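Local coordinates for protein glutathione-independent glyoxalase DJ-1 (Schizosaccharomyces pombe, PDB 4QYT) that converts methylglyoxal to D-lactate in a single step without glutathione and helps protect the cell against reactive oxygen species, at residues Lys181-Tyr184 and Asn185-Lys189; Thr92-Val95 and Gln96-Lys100. All blocks are in the same frame, centred on the assembly; numbering follows the deposited sequence.

Along the chain contact 2 comes first and contact 1 last; they are in series, neither enclosing nor crossing the other. Each joins consecutive residues of one helix, so each closes single i to i+4 turns and no longer loop. Contact 2 (92-95 with 96-100) forms the start of helix 93-102, which lies between the parallel strands 76-79 and 109-112 in sequence and packs on both. Contact 1 (181-184 with 185-189) lies in the C-terminal helix 181-190, which rests on helix 167-178. The two sit on opposite sides of the chain's centre, their own centres about 31 Å apart, and do not touch.

Contact 1 (Lys181-Tyr184 and Asn185-Lys189); sequences KDKY and NAVYK
The C-terminal helix 181-190 begins here, its first turns held by successive i to i+4 backbone bonds that join K181 to N185, D182 to A186, K183 to V187 and Y184 to Y188. The first and last of these are equally long, N of N185 lying 2.8 Å from O of K181 and N of Y188 2.8 Å from O of Y184, while the N-H of V187 points almost straight at O of K183 (176°).

Two side-chain pairs follow the same spacing. K181 and N185 are joined through a water, which accepts from NZ of K181 and donates to OD1 of N185 at 2.6 Å. The lysine chain runs extended to CE and bends only at its end (chi4 78°), which turns NZ toward this water; its aliphatic part passes the amide, CG of K181 being 3.7 Å from ND2 of N185. The other oxygen-side neighbour of the amide is an aromatic ring: OD1 of N185 lies in plane at the edge of the Y184 ring, 3.6 Å from CD2, with ring and amide planes 65° apart.

Y184 and Y188 both carry CG anti to the backbone N, and the matching torsions set the side chains alongside each other, pointing the same way. Their contact is slight, OH of Y184 lying 3.7 Å from CD2 of Y188, and both side chains also touch L172 of helix 167-178. V187 packs on L175 of that helix. The arrangement is that of an amphipathic surface helix, with its tyrosines and valine against the preceding helix and a hydrated Lys-Asn pair along its flank.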
# COMPACT_ATOMS: atom_id res chain seq x y z
N LYS A 181 9.84 20.68 8.64
CA LYS A 181 10.07 19.70 9.70
C LYS A 181 8.79 19.50 10.49
O LYS A 181 8.41 18.38 10.86
CB LYS A 181 11.22 20.15 10.61
CG LYS A 181 11.58 19.15 11.69
CD LYS A 181 12.77 19.62 12.51
CE LYS A 181 13.18 18.57 13.54
NZ LYS A 181 13.97 17.46 12.93
N ASP A 182 8.09 20.59 10.75
CA ASP A 182 6.84 20.53 11.49
C ASP A 182 5.79 19.65 10.80
O ASP A 182 5.18 18.78 11.43
CB ASP A 182 6.33 21.94 11.83
CG ASP A 182 5.17 21.92 12.81
OD1 ASP A 182 5.45 22.03 14.07
OD2 ASP A 182 4.04 22.14 12.33
N LYS A 183 5.62 19.85 9.50
CA LYS A 183 4.65 19.05 8.75
C LYS A 183 5.10 17.61 8.62
O LYS A 183 4.30 16.68 8.75
CB LYS A 183 4.44 19.63 7.37
CG LYS A 183 3.84 18.63 6.40
CD LYS A 183 2.34 18.78 6.35
CE LYS A 183 2.02 20.14 5.75
NZ LYS A 183 0.59 20.25 5.34
N TYR A 184 6.37 17.43 8.30
CA TYR A 184 6.93 16.09 8.23
C TYR A 184 6.65 15.32 9.51
O TYR A 184 6.16 14.18 9.50
CB TYR A 184 8.42 16.14 7.93
CG TYR A 184 9.02 14.76 7.88
CD1 TYR A 184 8.93 13.98 6.73
CD2 TYR A 184 9.60 14.18 8.97
CE1 TYR A 184 9.45 12.69 6.66
CE2 TYR A 184 10.05 12.88 8.94
CZ TYR A 184 10.02 12.15 7.76
OH TYR A 184 10.51 10.85 7.72
N ASN A 185 6.94 15.95 10.63
CA ASN A 185 6.83 15.24 11.90
C ASN A 185 5.38 14.85 12.20
O ASN A 185 5.10 13.77 12.74
CB ASN A 185 7.39 16.08 13.05
CG ASN A 185 8.90 16.13 13.07
OD1 ASN A 185 9.59 15.34 12.42
ND2 ASN A 185 9.43 17.08 13.83
N ALA A 186 4.45 15.73 11.87
CA ALA A 186 3.05 15.48 12.12
C ALA A 186 2.62 14.29 11.24
O ALA A 186 1.89 13.39 11.69
CB ALA A 186 2.22 16.68 11.77
N VAL A 187 2.94 14.32 9.94
CA VAL A 187 2.55 13.20 9.06
C VAL A 187 3.17 11.92 9.59
O VAL A 187 2.49 10.88 9.69
CB VAL A 187 2.93 13.46 7.60
CG1 VAL A 187 2.71 12.23 6.77
CG2 VAL A 187 2.11 14.64 7.06
N TYR A 188 4.47 11.97 9.86
CA TYR A 188 5.17 10.80 10.36
C TYR A 188 4.45 10.19 11.55
O TYR A 188 4.23 8.97 11.64
CB TYR A 188 6.63 11.14 10.71
CG TYR A 188 7.48 9.97 11.15
CD1 TYR A 188 7.46 9.51 12.46
CD2 TYR A 188 8.32 9.32 10.24
CE1 TYR A 188 8.18 8.39 12.83
CE2 TYR A 188 9.10 8.25 10.63
CZ TYR A 188 9.03 7.79 11.93
OH TYR A 188 9.80 6.72 12.33
N LYS A 189 4.16 11.02 12.54
CA LYS A 189 3.51 10.54 13.76
C LYS A 189 2.19 9.84 13.49
O LYS A 189 1.86 8.85 14.12
CB LYS A 189 3.31 11.72 14.73
CG LYS A 189 2.68 11.35 16.06
CD LYS A 189 2.42 12.55 16.96
CE LYS A 189 1.99 12.18 18.37
NZ LYS A 189 1.47 13.39 19.05
O HOH W 1 12.13 15.23 11.74

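Contact 2 (Thr92-Val95 and Gln96-Lys100); sequences TPFV and QQVVK
The F94 ring takes a methyl of V98 over one face: CG2 of V98 sits 4.0 Å above the ring plane, displaced toward the rim and nearest to CE2. With CG of F94 anti to its own nitrogen (chi1 -179°), the ring is carried out from the helix beside V98, and it also meets Y61 edge-to-face. OE1 of Q97 lies 3.4 Å from CA of F94.

The Q96 amide folds back over the start of the helix. Its CG stands beside the backbone N (chi1 -61°) and the chain then runs extended, bringing OE1 of Q96 to 3.6 Å from CA of P93 and leaving NE2 to donate to O of S90. At the N-cap position T92 makes no capping bond with its side chain; OG1 turns instead to O of T88. An alanine in place of Q96 would probably leave O of S90 without this amide donor and weaken the tie between the helix and the residues leading into it.

Backbone bonds close the first turn: N of Q96 reaches O of T92 at 3.1 Å, and N of Q97 reaches O of P93 at 2.8 Å. V98 and V99 continue the series to O of F94 and V95. V95 and V99 face I79 of strand 76-79, and V99 also touches I110 and M112 of strand 109-112. The chemistry thus divides by side: valines supply apolar contacts to the central sheet, whereas the Q96 amide reaches back to the end of helix 83-90 and ties the two helices together.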
# COMPACT_ATOMS: atom_id res chain seq x y z
N THR A 92 9.81 4.05 -21.40
CA THR A 92 9.01 5.08 -22.06
C THR A 92 9.83 6.34 -22.17
O THR A 92 10.19 6.91 -21.14
CB THR A 92 7.75 5.33 -21.22
OG1 THR A 92 6.98 4.15 -21.11
CG2 THR A 92 6.87 6.38 -21.82
N PRO A 93 10.10 6.87 -23.37
CA PRO A 93 10.92 8.08 -23.46
C PRO A 93 10.39 9.23 -22.65
O PRO A 93 11.19 9.96 -22.07
CB PRO A 93 11.00 8.33 -24.98
CG PRO A 93 10.94 6.94 -25.55
CD PRO A 93 9.94 6.21 -24.69
N PHE A 94 9.06 9.44 -22.61
CA PHE A 94 8.53 10.55 -21.83
C PHE A 94 9.02 10.50 -20.38
O PHE A 94 9.38 11.53 -19.80
CB PHE A 94 7.03 10.51 -21.89
CG PHE A 94 6.35 11.63 -21.14
CD1 PHE A 94 6.08 12.82 -21.77
CD2 PHE A 94 5.93 11.50 -19.82
CE1 PHE A 94 5.43 13.85 -21.12
CE2 PHE A 94 5.26 12.53 -19.16
CZ PHE A 94 4.99 13.69 -19.83
N VAL A 95 8.93 9.31 -19.77
CA VAL A 95 9.38 9.14 -18.39
C VAL A 95 10.86 9.42 -18.23
O VAL A 95 11.29 10.13 -17.33
CB VAL A 95 9.00 7.75 -17.86
CG1 VAL A 95 9.54 7.52 -16.48
CG2 VAL A 95 7.49 7.55 -17.89
N GLN A 96 11.65 8.87 -19.16
CA GLN A 96 13.08 9.11 -19.15
C GLN A 96 13.41 10.61 -19.29
O GLN A 96 14.34 11.12 -18.64
CB GLN A 96 13.76 8.35 -20.29
CG GLN A 96 13.62 6.84 -20.23
CD GLN A 96 13.88 6.21 -21.58
OE1 GLN A 96 14.25 6.89 -22.56
NE2 GLN A 96 13.72 4.90 -21.65
N GLN A 97 12.71 11.28 -20.19
CA GLN A 97 12.92 12.70 -20.43
C GLN A 97 12.61 13.53 -19.19
O GLN A 97 13.32 14.47 -18.86
CB GLN A 97 12.02 13.18 -21.58
CG GLN A 97 12.43 12.67 -22.97
CD GLN A 97 11.30 12.67 -24.02
OE1 GLN A 97 10.12 12.91 -23.73
NE2 GLN A 97 11.66 12.38 -25.23
N VAL A 98 11.53 13.18 -18.49
CA VAL A 98 11.21 13.87 -17.24
C VAL A 98 12.33 13.65 -16.24
O VAL A 98 12.75 14.60 -15.57
CB VAL A 98 9.85 13.34 -16.70
CG1 VAL A 98 9.65 13.66 -15.22
CG2 VAL A 98 8.70 13.88 -17.55
N VAL A 99 12.75 12.39 -16.07
CA VAL A 99 13.81 12.12 -15.10
C VAL A 99 15.11 12.90 -15.42
O VAL A 99 15.74 13.47 -14.53
CB VAL A 99 14.02 10.58 -15.01
CG1 VAL A 99 15.33 10.19 -14.35
CG2 VAL A 99 12.81 9.94 -14.33
N LYS A 100 15.50 12.89 -16.68
CA LYS A 100 16.69 13.62 -17.10
C LYS A 100 16.54 15.11 -16.88
O LYS A 100 17.51 15.79 -16.46
CB LYS A 100 16.98 13.33 -18.57
CG LYS A 100 17.48 11.93 -18.81
CD LYS A 100 17.68 11.64 -20.28
CE LYS A 100 18.99 12.24 -20.75
NZ LYS A 100 20.19 11.59 -20.11